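Local coordinates for ribulose-5-phosphate reductase 1 (Staphylococcus aureus, PDB 6XHK), which catalyses the NADPH-dependent reduction of D-ribulose 5-phosphate to D-ribitol 5-phosphate, a step in making the poly(ribitol phosphate) teichoic acid of the cell wall, at residues 191-196 / 219-224; 167-172 / 225-230. All coordinates share one frame; numbering follows the deposited sequence.

Contact 1. Residues 191-196 / 219-224; sequences KIYVFG and EGLTFD
With chi1 of -59° in Tyr193 and -55° in Phe195, both rings stand anti to their carbonyl carbons and extend from the same side of strand 191-196, while Leu221, its CG anti to the backbone N (chi1 -169°), reaches back from the loop with one methyl for each ring. The two branches divide the work. CD1 meets the tyrosine, lying 3.6 Å from Tyr193 CE2, and CD2 comes up at the edge of the phenylalanine, near its plane, 3.9 Å from both Phe195 CE2 and Phe195 CZ. The same tyrosine carbon, CE2, is also 3.7 Å from the backbone O of Thr222.

No hydrogen bond crosses between the segments, and their closest CA pair, Tyr193 and Phe223, is 8.5 Å apart; apart from the Thr222 carbonyl, the contact is made mostly between side chains. Strand 191-196 belongs to the six-stranded parallel sheet of the Rossmann-type NADPH-binding domain, and 219-224 is the last part of the loop between strands 210-213 and 225-228, both members of that sheet. Phe212 meets Tyr193 edge-to-face and also packs on Phe195, and Trp170 stacks on Phe195. Phe223, also buried, makes a looser, oblique approach to Phe195, 4.5 Å between Phe223 CE1 and Phe195 CZ. Phe195 also touches the bound NADPH.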
ATOM      1  N   LYS A 191     -13.614  15.985 -10.251  1.00100.38           N
ATOM      2  CA  LYS A 191     -12.661  15.869 -11.349  1.00103.96           C
ATOM      3  C   LYS A 191     -11.340  15.354 -10.790  1.00113.17           C
ATOM      4  O   LYS A 191     -10.971  15.691  -9.660  1.00125.48           O
ATOM      5  CB  LYS A 191     -12.459  17.219 -12.067  1.00 95.94           C
ATOM      6  N   ILE A 192     -10.642  14.509 -11.563  1.00107.48           N
ATOM      7  CA  ILE A 192      -9.353  13.934 -11.162  1.00 93.46           C
ATOM      8  C   ILE A 192      -8.361  14.071 -12.314  1.00 87.48           C
ATOM      9  O   ILE A 192      -8.692  13.765 -13.462  1.00 88.75           O
ATOM     10  CB  ILE A 192      -9.468  12.450 -10.740  1.00 92.47           C
ATOM     11  CG1 ILE A 192     -10.454  12.256  -9.586  1.00 88.25           C
ATOM     12  CG2 ILE A 192      -8.107  11.882 -10.335  1.00 86.27           C
ATOM     13  CD1 ILE A 192     -10.613  10.817  -9.204  1.00 88.11           C
ATOM     14  N   TYR A 193      -7.149  14.532 -12.002  1.00 89.91           N
ATOM     15  CA  TYR A 193      -6.026  14.641 -12.928  1.00 93.74           C
ATOM     16  C   TYR A 193      -4.850  13.850 -12.362  1.00 91.43           C
ATOM     17  O   TYR A 193      -4.587  13.900 -11.158  1.00 83.16           O
ATOM     18  CB  TYR A 193      -5.589  16.120 -13.142  1.00 95.39           C
ATOM     19  CG  TYR A 193      -6.631  17.082 -13.696  1.00103.05           C
ATOM     20  CD1 TYR A 193      -7.769  16.623 -14.342  1.00105.55           C
ATOM     21  CD2 TYR A 193      -6.498  18.452 -13.513  1.00101.56           C
ATOM     22  CE1 TYR A 193      -8.726  17.491 -14.828  1.00104.32           C
ATOM     23  CE2 TYR A 193      -7.450  19.329 -13.993  1.00106.71           C
ATOM     24  CZ  TYR A 193      -8.565  18.842 -14.651  1.00103.64           C
ATOM     25  OH  TYR A 193      -9.518  19.715 -15.136  1.00 95.97           O
ATOM     26  N   VAL A 194      -4.126  13.142 -13.227  1.00 90.08           N
ATOM     27  CA  VAL A 194      -2.989  12.322 -12.819  1.00 84.16           C
ATOM     28  C   VAL A 194      -1.770  12.790 -13.609  1.00 82.98           C
ATOM     29  O   VAL A 194      -1.859  13.033 -14.819  1.00 84.30           O
ATOM     30  CB  VAL A 194      -3.265  10.810 -13.034  1.00 88.62           C
ATOM     31  CG1 VAL A 194      -2.020   9.957 -12.777  1.00 82.61           C
ATOM     32  CG2 VAL A 194      -4.419  10.351 -12.169  1.00 83.14           C
ATOM     33  N   PHE A 195      -0.641  12.934 -12.920  1.00 82.05           N
ATOM     34  CA  PHE A 195       0.609  13.393 -13.514  1.00 93.28           C
ATOM     35  C   PHE A 195       1.662  12.312 -13.339  1.00 96.37           C
ATOM     36  O   PHE A 195       1.883  11.832 -12.219  1.00 81.48           O
ATOM     37  CB  PHE A 195       1.081  14.708 -12.866  1.00 90.51           C
ATOM     38  CG  PHE A 195       0.049  15.802 -12.919  1.00 96.18           C
ATOM     39  CD1 PHE A 195      -0.999  15.830 -12.006  1.00 82.12           C
ATOM     40  CD2 PHE A 195       0.100  16.771 -13.908  1.00 93.32           C
ATOM     41  CE1 PHE A 195      -1.962  16.812 -12.070  1.00 83.06           C
ATOM     42  CE2 PHE A 195      -0.852  17.735 -13.975  1.00 84.86           C
ATOM     43  CZ  PHE A 195      -1.891  17.754 -13.055  1.00 84.43           C
ATOM     44  N   GLY A 196       2.313  11.936 -14.437  1.00 83.83           N
ATOM     45  CA  GLY A 196       3.307  10.894 -14.344  1.00 84.34           C
ATOM     46  C   GLY A 196       4.410  11.058 -15.350  1.00 86.09           C
ATOM     47  O   GLY A 196       4.582  12.147 -15.892  1.00 86.60           O
ATOM     48  N   GLU A 219      -0.115  25.495 -19.423  1.00111.15           N
ATOM     49  CA  GLU A 219      -0.444  26.668 -18.626  1.00111.26           C
ATOM     50  C   GLU A 219      -1.957  26.760 -18.476  1.00101.45           C
ATOM     51  O   GLU A 219      -2.723  26.363 -19.362  1.00102.36           O
ATOM     52  CB  GLU A 219       0.109  27.957 -19.257  1.00108.33           C
ATOM     53  N   GLY A 220      -2.390  27.240 -17.321  1.00101.26           N
ATOM     54  CA  GLY A 220      -3.804  27.409 -17.077  1.00102.41           C
ATOM     55  C   GLY A 220      -4.485  26.251 -16.395  1.00100.14           C
ATOM     56  O   GLY A 220      -5.691  26.329 -16.137  1.00101.28           O
ATOM     57  N   LEU A 221      -3.764  25.180 -16.102  1.00107.25           N
ATOM     58  CA  LEU A 221      -4.388  24.020 -15.500  1.00100.63           C
ATOM     59  C   LEU A 221      -4.485  24.246 -14.007  1.00108.98           C
ATOM     60  O   LEU A 221      -3.589  24.834 -13.393  1.00116.77           O
ATOM     61  CB  LEU A 221      -3.575  22.766 -15.809  1.00110.79           C
ATOM     62  CG  LEU A 221      -4.158  21.389 -15.502  1.00103.55           C
ATOM     63  CD1 LEU A 221      -5.383  21.105 -16.376  1.00 93.80           C
ATOM     64  CD2 LEU A 221      -3.062  20.389 -15.751  1.00 99.06           C
ATOM     65  N   THR A 222      -5.593  23.801 -13.420  1.00118.12           N
ATOM     66  CA  THR A 222      -5.810  24.172 -12.031  1.00127.43           C
ATOM     67  C   THR A 222      -6.608  23.110 -11.285  1.00127.75           C
ATOM     68  O   THR A 222      -7.405  22.377 -11.876  1.00146.56           O
ATOM     69  CB  THR A 222      -6.522  25.519 -11.940  1.00128.96           C
ATOM     70  OG1 THR A 222      -6.533  25.938 -10.571  1.00145.19           O
ATOM     71  CG2 THR A 222      -7.960  25.406 -12.468  1.00111.98           C
ATOM     72  N   PHE A 223      -6.402  23.080  -9.967  1.00103.34           N
ATOM     73  CA  PHE A 223      -6.998  22.114  -9.049  1.00 93.47           C
ATOM     74  C   PHE A 223      -6.812  22.637  -7.630  1.00 96.32           C
ATOM     75  O   PHE A 223      -5.928  23.460  -7.375  1.00 91.99           O
ATOM     76  CB  PHE A 223      -6.334  20.742  -9.177  1.00 88.80           C
ATOM     77  CG  PHE A 223      -4.830  20.789  -9.082  1.00 87.22           C
ATOM     78  CD1 PHE A 223      -4.048  20.981 -10.213  1.00 87.19           C
ATOM     79  CD2 PHE A 223      -4.201  20.633  -7.846  1.00 86.13           C
ATOM     80  CE1 PHE A 223      -2.668  21.016 -10.108  1.00 94.41           C
ATOM     81  CE2 PHE A 223      -2.828  20.670  -7.738  1.00 85.08           C
ATOM     82  CZ  PHE A 223      -2.058  20.861  -8.867  1.00 85.12           C
ATOM     83  N   ASP A 224      -7.623  22.123  -6.693  1.00 92.02           N
ATOM     84  CA  ASP A 224      -7.600  22.635  -5.326  1.00 92.90           C
ATOM     85  C   ASP A 224      -7.056  21.682  -4.270  1.00 93.98           C
ATOM     86  O   ASP A 224      -6.774  22.135  -3.154  1.00102.64           O
ATOM     87  CB  ASP A 224      -9.000  23.118  -4.886  1.00100.95           C
ATOM     88  CG  ASP A 224     -10.116  22.163  -5.254  1.00117.94           C
ATOM     89  OD1 ASP A 224     -10.118  21.653  -6.394  1.00127.07           O
ATOM     90  OD2 ASP A 224     -10.986  21.908  -4.391  1.00130.03           O
TER

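Contact 2. Residues 167-172 / 225-230. With NDP (NADPH dihydro-nicotinamide-adenine-dinucleotide phosphate), chain B.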
ATOM      1  N   PHE A 167      -9.246  17.148  -7.973  1.00104.33           N
ATOM      2  CA  PHE A 167      -8.038  16.584  -7.392  1.00 86.18           C
ATOM      3  C   PHE A 167      -6.910  16.433  -8.412  1.00 84.89           C
ATOM      4  O   PHE A 167      -7.144  16.242  -9.608  1.00 89.12           O
ATOM      5  CB  PHE A 167      -8.359  15.237  -6.758  1.00 85.54           C
ATOM      6  CG  PHE A 167      -9.472  15.293  -5.762  1.00 89.70           C
ATOM      7  CD1 PHE A 167      -9.198  15.537  -4.420  1.00 95.24           C
ATOM      8  CD2 PHE A 167     -10.782  15.060  -6.143  1.00 89.13           C
ATOM      9  CE1 PHE A 167     -10.213  15.575  -3.478  1.00 88.99           C
ATOM     10  CE2 PHE A 167     -11.807  15.092  -5.209  1.00 91.00           C
ATOM     11  CZ  PHE A 167     -11.525  15.352  -3.877  1.00 90.83           C
ATOM     12  N   GLY A 168      -5.676  16.547  -7.926  1.00 83.48           N
ATOM     13  CA  GLY A 168      -4.504  16.170  -8.693  1.00 92.99           C
ATOM     14  C   GLY A 168      -3.731  15.087  -7.962  1.00 94.90           C
ATOM     15  O   GLY A 168      -3.711  15.047  -6.733  1.00105.41           O
ATOM     16  N   ILE A 169      -3.107  14.193  -8.732  1.00 90.36           N
ATOM     17  CA  ILE A 169      -2.347  13.064  -8.197  1.00 79.47           C
ATOM     18  C   ILE A 169      -1.018  12.997  -8.945  1.00 79.31           C
ATOM     19  O   ILE A 169      -1.001  12.801 -10.167  1.00 83.49           O
ATOM     20  CB  ILE A 169      -3.112  11.740  -8.351  1.00 79.76           C
ATOM     21  CG1 ILE A 169      -4.387  11.769  -7.519  1.00 80.26           C
ATOM     22  CG2 ILE A 169      -2.257  10.603  -7.877  1.00 79.20           C
ATOM     23  CD1 ILE A 169      -5.317  10.621  -7.761  1.00 81.06           C
ATOM     24  N   TRP A 170       0.095  13.175  -8.231  1.00 78.80           N
ATOM     25  CA  TRP A 170       1.417  12.967  -8.819  1.00 89.61           C
ATOM     26  C   TRP A 170       1.899  11.545  -8.559  1.00 94.60           C
ATOM     27  O   TRP A 170       1.777  11.035  -7.442  1.00 86.11           O
ATOM     28  CB  TRP A 170       2.462  13.960  -8.293  1.00 88.25           C
ATOM     29  CG  TRP A 170       2.634  15.202  -9.129  1.00 85.04           C
ATOM     30  CD1 TRP A 170       3.737  15.555  -9.876  1.00 85.60           C
ATOM     31  CD2 TRP A 170       1.689  16.258  -9.290  1.00 88.24           C
ATOM     32  NE1 TRP A 170       3.516  16.760 -10.512  1.00 81.61           N
ATOM     33  CE2 TRP A 170       2.268  17.213 -10.165  1.00 81.38           C
ATOM     34  CE3 TRP A 170       0.399  16.491  -8.790  1.00 82.39           C
ATOM     35  CZ2 TRP A 170       1.606  18.370 -10.536  1.00 82.36           C
ATOM     36  CZ3 TRP A 170      -0.259  17.640  -9.172  1.00 81.32           C
ATOM     37  CH2 TRP A 170       0.346  18.567 -10.032  1.00 82.34           C
ATOM     38  N   GLY A 171       2.454  10.915  -9.601  1.00100.48           N
ATOM     39  CA  GLY A 171       2.891   9.526  -9.542  1.00 80.27           C
ATOM     40  C   GLY A 171       1.959   8.545 -10.234  1.00 87.18           C
ATOM     41  O   GLY A 171       0.810   8.371  -9.807  1.00 80.49           O
ATOM     42  N   ASP A 172       2.454   7.898 -11.297  1.00 82.31           N
ATOM     43  CA  ASP A 172       1.690   6.976 -12.132  1.00 83.50           C
ATOM     44  C   ASP A 172       1.891   5.514 -11.716  1.00 89.69           C
ATOM     45  O   ASP A 172       1.867   4.623 -12.566  1.00 94.14           O
ATOM     46  CB  ASP A 172       2.081   7.173 -13.595  1.00 85.02           C
ATOM     47  CG  ASP A 172       3.590   7.177 -13.809  1.00 85.94           C
ATOM     48  OD1 ASP A 172       4.328   6.933 -12.849  1.00 87.80           O
ATOM     49  OD2 ASP A 172       4.050   7.366 -14.948  1.00 87.47           O
ATOM     50  N   HIS A 225      -6.897  20.397  -4.570  1.00 90.97           N
ATOM     51  CA  HIS A 225      -6.407  19.438  -3.584  1.00 87.11           C
ATOM     52  C   HIS A 225      -5.507  18.453  -4.316  1.00 91.72           C
ATOM     53  O   HIS A 225      -5.828  18.036  -5.434  1.00 89.99           O
ATOM     54  CB  HIS A 225      -7.553  18.668  -2.917  1.00 89.66           C
ATOM     55  CG  HIS A 225      -8.211  19.394  -1.789  1.00 90.15           C
ATOM     56  ND1 HIS A 225      -8.839  20.609  -1.951  1.00 96.95           N
ATOM     57  CD2 HIS A 225      -8.352  19.072  -0.484  1.00 98.21           C
ATOM     58  CE1 HIS A 225      -9.329  21.011  -0.794  1.00102.35           C
ATOM     59  NE2 HIS A 225      -9.045  20.097   0.116  1.00104.17           N
ATOM     60  N   ALA A 226      -4.397  18.056  -3.699  1.00 89.19           N
ATOM     61  CA  ALA A 226      -3.455  17.199  -4.413  1.00 81.75           C
ATOM     62  C   ALA A 226      -2.889  16.139  -3.487  1.00 91.12           C
ATOM     63  O   ALA A 226      -2.931  16.275  -2.263  1.00 88.11           O
ATOM     64  CB  ALA A 226      -2.329  18.008  -5.051  1.00107.55           C
ATOM     65  N   PHE A 227      -2.371  15.067  -4.111  1.00103.36           N
ATOM     66  CA  PHE A 227      -1.832  13.882  -3.438  1.00 78.82           C
ATOM     67  C   PHE A 227      -0.467  13.575  -4.026  1.00 78.18           C
ATOM     68  O   PHE A 227      -0.346  13.387  -5.239  1.00 95.41           O
ATOM     69  CB  PHE A 227      -2.742  12.681  -3.621  1.00 78.87           C
ATOM     70  CG  PHE A 227      -3.999  12.791  -2.882  1.00 79.82           C
ATOM     71  CD1 PHE A 227      -4.097  12.322  -1.590  1.00 80.08           C
ATOM     72  CD2 PHE A 227      -5.105  13.376  -3.474  1.00 80.85           C
ATOM     73  CE1 PHE A 227      -5.286  12.423  -0.883  1.00 86.72           C
ATOM     74  CE2 PHE A 227      -6.300  13.496  -2.777  1.00 95.12           C
ATOM     75  CZ  PHE A 227      -6.394  13.016  -1.473  1.00 90.01           C
ATOM     76  N   GLU A 228       0.554  13.535  -3.185  1.00 78.06           N
ATOM     77  CA  GLU A 228       1.902  13.189  -3.618  1.00 89.28           C
ATOM     78  C   GLU A 228       2.153  11.701  -3.369  1.00 88.19           C
ATOM     79  O   GLU A 228       2.339  11.286  -2.218  1.00 86.22           O
ATOM     80  CB  GLU A 228       2.941  14.048  -2.906  1.00 79.97           C
ATOM     81  CG  GLU A 228       4.315  13.948  -3.533  1.00 90.58           C
ATOM     82  CD  GLU A 228       5.261  13.065  -2.712  1.00109.29           C
ATOM     83  OE1 GLU A 228       4.861  12.568  -1.626  1.00117.50           O
ATOM     84  OE2 GLU A 228       6.411  12.879  -3.156  1.00110.16           O
ATOM     85  N   CYS A 229       2.165  10.908  -4.453  1.00 81.00           N
ATOM     86  CA  CYS A 229       2.317   9.456  -4.424  1.00 78.12           C
ATOM     87  C   CYS A 229       3.578   9.026  -5.172  1.00 78.81           C
ATOM     88  O   CYS A 229       3.607   7.997  -5.864  1.00 97.51           O
ATOM     89  CB  CYS A 229       1.083   8.776  -5.001  1.00 78.24           C
ATOM     90  SG  CYS A 229      -0.453   9.303  -4.304  1.00 83.56           S
ATOM     91  N   VAL A 230       4.613   9.861  -5.047  1.00 81.53           N
ATOM     92  CA  VAL A 230       5.958   9.675  -5.582  1.00 80.09           C
ATOM     93  C   VAL A 230       6.912   9.614  -4.395  1.00105.35           C
ATOM     94  O   VAL A 230       6.717  10.318  -3.403  1.00114.29           O
ATOM     95  CB  VAL A 230       6.322  10.858  -6.509  1.00 80.31           C
ATOM     96  CG1 VAL A 230       7.707  10.735  -7.093  1.00 81.82           C
ATOM     97  CG2 VAL A 230       5.285  11.032  -7.550  1.00 79.93           C
TER
HETATM   98  PA  NDP B 401       6.310   3.200  -7.665  1.00140.77           P
HETATM   99  O1A NDP B 401       7.545   2.404  -7.981  1.00158.92           O
HETATM  100  O2A NDP B 401       5.087   2.533  -8.285  1.00137.07           O
HETATM  101  O5B NDP B 401       6.526   4.756  -8.205  1.00136.42           O
HETATM  102  C5B NDP B 401       5.367   5.612  -8.478  1.00117.39           C
HETATM  103  C4B NDP B 401       5.510   6.350  -9.862  1.00 96.54           C
HETATM  104  O4B NDP B 401       5.883   7.596  -9.733  1.00 89.37           O
HETATM  105  C3B NDP B 401       6.610   5.683 -10.737  1.00 89.51           C
HETATM  106  O3B NDP B 401       6.087   5.201 -11.897  1.00 89.35           O
HETATM  107  C2B NDP B 401       7.598   6.774 -11.126  1.00 82.78           C
HETATM  108  O2B NDP B 401       7.900   6.517 -12.561  1.00 77.84           O
HETATM  109  C1B NDP B 401       6.903   7.872 -10.963  1.00 88.49           C
HETATM  110  N9A NDP B 401       7.696   9.094 -10.797  1.00 92.88           N
HETATM  111  C8A NDP B 401       9.045   9.239 -10.652  1.00103.79           C
HETATM  112  N7A NDP B 401       9.333  10.567 -10.542  1.00 92.22           N
HETATM  113  C5A NDP B 401       8.186  11.223 -10.619  1.00 93.77           C
HETATM  114  C6A NDP B 401       7.881  12.725 -10.567  1.00 81.84           C
HETATM  115  N6A NDP B 401       8.974  13.656 -10.390  1.00 84.99           N
HETATM  116  N1A NDP B 401       6.530  13.160 -10.688  1.00 66.98           N
HETATM  117  C2A NDP B 401       5.452  12.211 -10.865  1.00 64.85           C
HETATM  118  N3A NDP B 401       5.760  10.767 -10.912  1.00 79.88           N
HETATM  119  C4A NDP B 401       7.174  10.316 -10.782  1.00 88.69           C
HETATM  120  O3  NDP B 401       6.036   3.248  -5.998  1.00134.05           O
HETATM  121  PN  NDP B 401       4.528   3.465  -5.251  1.00135.47           P
HETATM  122  O1N NDP B 401       3.517   4.067  -6.230  1.00144.51           O
HETATM  123  O2N NDP B 401       3.988   2.139  -4.826  1.00151.93           O
HETATM  124  O5D NDP B 401       4.776   4.423  -3.910  1.00131.84           O
HETATM  125  C5D NDP B 401       5.951   5.261  -3.841  1.00127.78           C
HETATM  126  C4D NDP B 401       6.297   5.769  -2.530  1.00124.75           C
HETATM  127  O4D NDP B 401       5.139   5.594  -1.461  1.00115.63           O
HETATM  128  C3D NDP B 401       7.516   5.050  -1.907  1.00137.61           C
HETATM  129  O3D NDP B 401       8.472   6.037  -1.322  1.00143.04           O
HETATM  130  C2D NDP B 401       6.994   4.229  -0.963  1.00142.46           C
HETATM  131  O2D NDP B 401       7.923   3.879   0.111  1.00152.90           O
HETATM  132  C1D NDP B 401       5.695   5.041  -0.400  1.00126.08           C
HETATM  133  N1N NDP B 401       4.769   4.247   0.435  1.00119.50           N
HETATM  134  C2N NDP B 401       4.187   4.923   1.598  1.00134.05           C
HETATM  135  C3N NDP B 401       3.368   4.190   2.675  1.00141.63           C
HETATM  136  C7N NDP B 401       2.812   5.031   3.896  1.00144.56           C
HETATM  137  O7N NDP B 401       2.529   4.481   4.934  1.00156.21           O
HETATM  138  N7N NDP B 401       2.641   6.478   3.744  1.00131.37           N
HETATM  139  C4N NDP B 401       2.890   2.745   2.392  1.00139.28           C
HETATM  140  C5N NDP B 401       3.705   2.040   1.284  1.00131.03           C
HETATM  141  C6N NDP B 401       4.416   2.848   0.177  1.00116.03           C
HETATM  142  P2B NDP B 401       9.439   6.111 -12.897  1.00106.76           P
HETATM  143  O1X NDP B 401      10.415   7.038 -12.204  1.00 99.07           O
HETATM  144  O2X NDP B 401       9.669   4.701 -12.380  1.00115.68           O
HETATM  145  O3X NDP B 401       9.630   6.207 -14.402  1.00120.52           O
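Gly171, the first residue after the strand that ends at Trp170, has phi/psi of 104/116, a positive phi that bends the chain while its CA approaches both Val230 and the adenine of NADPH: Val230 CG2 is 3.5 Å from Gly171 CA, and each of these two carbons lies 3.4 Å from NDP N3A. Val230 has CG1 anti to its backbone N (chi1 180°), which brings that second methyl to 3.6 Å from NDP C5A. Both branches thus pack against the base. Trp170 presents CD1 to NDP N1A at the edge of the indole, in its plane, while its NE1 is hydrogen-bonded to Gln241.

Behind this pocket, strands 167-170 and 225-228 run parallel, their axes 4.6 Å apart, as adjacent central strands of the Rossmann fold. Four backbone hydrogen bonds alternate between them: Gly168 N to His225 O, Phe227 N to Gly168 O, Trp170 N to Phe227 O and Cys229 N to Trp170 O. The fourth carries the pairing past the end of strand 225-228, since Cys229 follows it. Gly171 also fits the first glycine of a GxGxxG-like dinucleotide-binding turn, and the next residue, Asp172, accepts a 2.6 Å hydrogen bond at OD1 from the adenosine ribose hydroxyl NDP O3B. Its OD2 is held by the backbone amides of Lys197 and Thr198.

On the face bearing these three residues, Phe167 lies side by side with both His225 and Phe227. Phe167 CD1 sits at the edge of the Phe227 ring, 3.9 Å from Phe227 CE2, and the same CD1 is 3.8 Å from His225 CB.

How the contacts relate
Following the chain from the N terminus, the first strand of the parallel sheet is 166-170; helix 174-186 then leads to strand 191-196, and strand 210-213 to the loop 219-224 and strand 225-228. Contact 1 closes the shorter loop, with 22 residues between its segments, and is nested inside the loop of 52 closed by contact 2. Strand 166-170 lies between strands 191-196 and 225-228 in the sheet, so contact 2 joins direct neighbours whereas contact 1 reaches from the sheet to a connecting loop. The contacts meet where Phe223 CZ lies 3.5 Å from Trp170 CH2 and Phe195 N 2.8 Å from Ile169 O, a probable hydrogen bond; their centres are about 9 Å apart.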